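Local atomic coordinates of maltose operon transcriptional repressor (PDB entry 3HCW), a protein that probably represses transcription of the maltose operon, with a C-terminal region of the periplasmic-binding-protein-like type that in relatives senses a small-molecule effector. Residues 124-129 and 195-200. Sequence-based numbering, arbitrary orientation.
Sequences RHVIEQ and AIISLD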
loop_
_atom_site.group_PDB
_atom_site.type_symbol
_atom_site.label_atom_id
_atom_site.label_comp_id
_atom_site.label_asym_id
_atom_site.label_seq_id
_atom_site.Cartn_x
_atom_site.Cartn_y
_atom_site.Cartn_z
ATOM N N ARG A 124 15.681 21.932 4.960
ATOM C CA ARG A 124 16.029 23.212 4.314
ATOM C C ARG A 124 14.851 23.808 3.555
ATOM O O ARG A 124 14.575 25.000 3.679
ATOM C CB ARG A 124 17.212 23.047 3.345
ATOM C CG ARG A 124 18.514 23.686 3.797
ATOM C CD ARG A 124 18.441 25.212 3.727
ATOM N NE ARG A 124 18.834 25.756 2.427
ATOM C CZ ARG A 124 18.700 27.033 2.068
ATOM N NH1 ARG A 124 18.169 27.921 2.900
ATOM N NH2 ARG A 124 19.093 27.427 0.862
ATOM N N HIS A 125 14.165 22.968 2.784
ATOM C CA HIS A 125 13.011 23.393 1.977
ATOM C C HIS A 125 11.890 24.039 2.787
ATOM O O HIS A 125 11.335 25.075 2.367
ATOM C CB HIS A 125 12.452 22.225 1.160
ATOM C CG HIS A 125 11.074 22.467 0.633
ATOM N ND1 HIS A 125 10.822 23.305 -0.432
ATOM C CD2 HIS A 125 9.869 21.994 1.032
ATOM C CE1 HIS A 125 9.525 23.335 -0.671
ATOM N NE2 HIS A 125 8.923 22.551 0.207
ATOM N N VAL A 126 11.553 23.439 3.936
ATOM C CA VAL A 126 10.503 24.014 4.785
ATOM C C VAL A 126 10.931 25.359 5.366
ATOM O O VAL A 126 10.111 26.274 5.484
ATOM C CB VAL A 126 9.915 23.030 5.861
ATOM C CG1 VAL A 126 9.444 21.751 5.206
ATOM C CG2 VAL A 126 10.901 22.715 6.966
ATOM N N ILE A 127 12.226 25.492 5.661
ATOM C CA ILE A 127 12.792 26.751 6.167
ATOM C C ILE A 127 12.739 27.834 5.092
ATOM O O ILE A 127 12.399 28.978 5.382
ATOM C CB ILE A 127 14.209 26.535 6.747
ATOM C CG1 ILE A 127 14.111 25.664 8.010
ATOM C CG2 ILE A 127 14.911 27.863 7.031
ATOM C CD1 ILE A 127 15.441 25.413 8.726
ATOM N N GLU A 128 13.013 27.438 3.848
ATOM C CA GLU A 128 12.912 28.323 2.680
ATOM C C GLU A 128 11.509 28.891 2.461
ATOM O O GLU A 128 11.368 29.960 1.878
ATOM C CB GLU A 128 13.400 27.621 1.407
ATOM C CG GLU A 128 14.914 27.410 1.356
ATOM C CD GLU A 128 15.375 26.556 0.173
ATOM O OE1 GLU A 128 14.712 25.546 -0.149
ATOM O OE2 GLU A 128 16.420 26.887 -0.426
ATOM N N GLN A 129 10.482 28.184 2.934
ATOM C CA GLN A 129 9.105 28.686 2.868
ATOM C C GLN A 129 8.812 29.684 3.992
ATOM O O GLN A 129 7.872 30.470 3.899
ATOM C CB GLN A 129 8.094 27.537 2.914
ATOM C CG GLN A 129 8.323 26.445 1.885
ATOM C CD GLN A 129 8.654 26.991 0.513
ATOM O OE1 GLN A 129 9.784 26.858 0.044
ATOM N NE2 GLN A 129 7.677 27.613 -0.135
ATOM N N ALA A 195 6.171 23.704 11.124
ATOM C CA ALA A 195 6.233 22.576 10.207
ATOM C C ALA A 195 6.388 21.280 10.991
ATOM O O ALA A 195 7.147 21.215 11.977
ATOM C CB ALA A 195 7.385 22.739 9.209
ATOM N N ILE A 196 5.652 20.262 10.558
ATOM C CA ILE A 196 5.770 18.924 11.124
ATOM C C ILE A 196 6.391 17.998 10.093
ATOM O O ILE A 196 5.869 17.853 8.976
ATOM C CB ILE A 196 4.401 18.358 11.577
ATOM C CG1 ILE A 196 3.828 19.191 12.722
ATOM C CG2 ILE A 196 4.536 16.877 11.978
ATOM C CD1 ILE A 196 2.333 18.996 12.947
ATOM N N ILE A 197 7.513 17.385 10.465
ATOM C CA ILE A 197 8.149 16.383 9.619
ATOM C C ILE A 197 8.079 15.002 10.271
ATOM O O ILE A 197 8.425 14.844 11.446
ATOM C CB ILE A 197 9.609 16.772 9.249
ATOM C CG1 ILE A 197 9.608 17.978 8.303
ATOM C CG2 ILE A 197 10.337 15.599 8.572
ATOM C CD1 ILE A 197 10.938 18.757 8.239
ATOM N N SER A 198 7.595 14.015 9.511
ATOM C CA SER A 198 7.546 12.630 9.976
ATOM C C SER A 198 8.609 11.797 9.299
ATOM O O SER A 198 8.911 11.990 8.119
ATOM C CB SER A 198 6.181 11.988 9.697
ATOM O OG SER A 198 5.122 12.751 10.249
ATOM N N LEU A 199 9.129 10.851 10.069
ATOM C CA LEU A 199 10.080 9.829 9.641
ATOM C C LEU A 199 9.750 9.093 8.328
ATOM O O LEU A 199 10.640 8.823 7.528
ATOM C CB LEU A 199 10.212 8.795 10.771
ATOM C CG LEU A 199 11.213 7.661 10.534
ATOM C CD1 LEU A 199 12.619 8.227 10.521
ATOM C CD2 LEU A 199 11.076 6.574 11.587
ATOM N N ASP A 200 8.474 8.771 8.127
ATOM C CA ASP A 200 8.039 7.862 7.078
ATOM C C ASP A 200 6.567 8.119 6.794
ATOM O O ASP A 200 5.823 8.497 7.688
ATOM C CB ASP A 200 8.236 6.404 7.546
ATOM C CG ASP A 200 7.618 5.392 6.598
ATOM O OD1 ASP A 200 8.102 5.296 5.452
ATOM O OD2 ASP A 200 6.644 4.706 6.991
#
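Contact between helix 115-129 and strand 194-198 passes through one valine methyl: CG2 of Val126 lies 4.2 Å from CB of Ala195 and 4.2 Å from CD1 of Ile197. Before it in sequence, Arg124 is on another side of the helix, where its NH2 stands 3.0 Å from OE2 of Glu128; the oxygen sits well out of the guanidinium plane, so this salt bridge between residues four apart on the helix rests on charge rather than on a directed N-H. His125 also turns elsewhere, its NE2 hydrogen-bonded to OG1 of Thr285. Val126 alone points its CB at the strand. Its CG2 falls between the backbone N and the carbonyl carbon (chi1 -54° for CG1), and from there it reaches two strand residues of the same face, Ala195 and Ile197. This is helix-on-sheet packing in the alpha/beta fold of the periplasmic-binding-protein-like family, the parallel strands 133-139 and 222-227 flanking 194-198; Leu134 and Met223, one from each, also touch Val126. Ala195 is the nearer in backbone, with CA atoms 7.0 Å apart. Ile197 contributes by extension: CG1 is anti to the carbonyl carbon and CD1 nearly anti to CA (chi2 160°), which carries CD1 out toward the helix. The side chains of Val126 and Ile197 pass at a slant, their end methyls in loose van der Waals contact. The intervening Ile196 faces the other side of the sheet, as strand alternation requires. All three contacting residues are buried, yet together the two segments bury only 102 Å², both sides summed. Further along, Ile127 turns to Val156 of helix 144-159 and to Leu162, while the backbone O of Gln129 accepts a hydrogen bond from NH2 of Arg287.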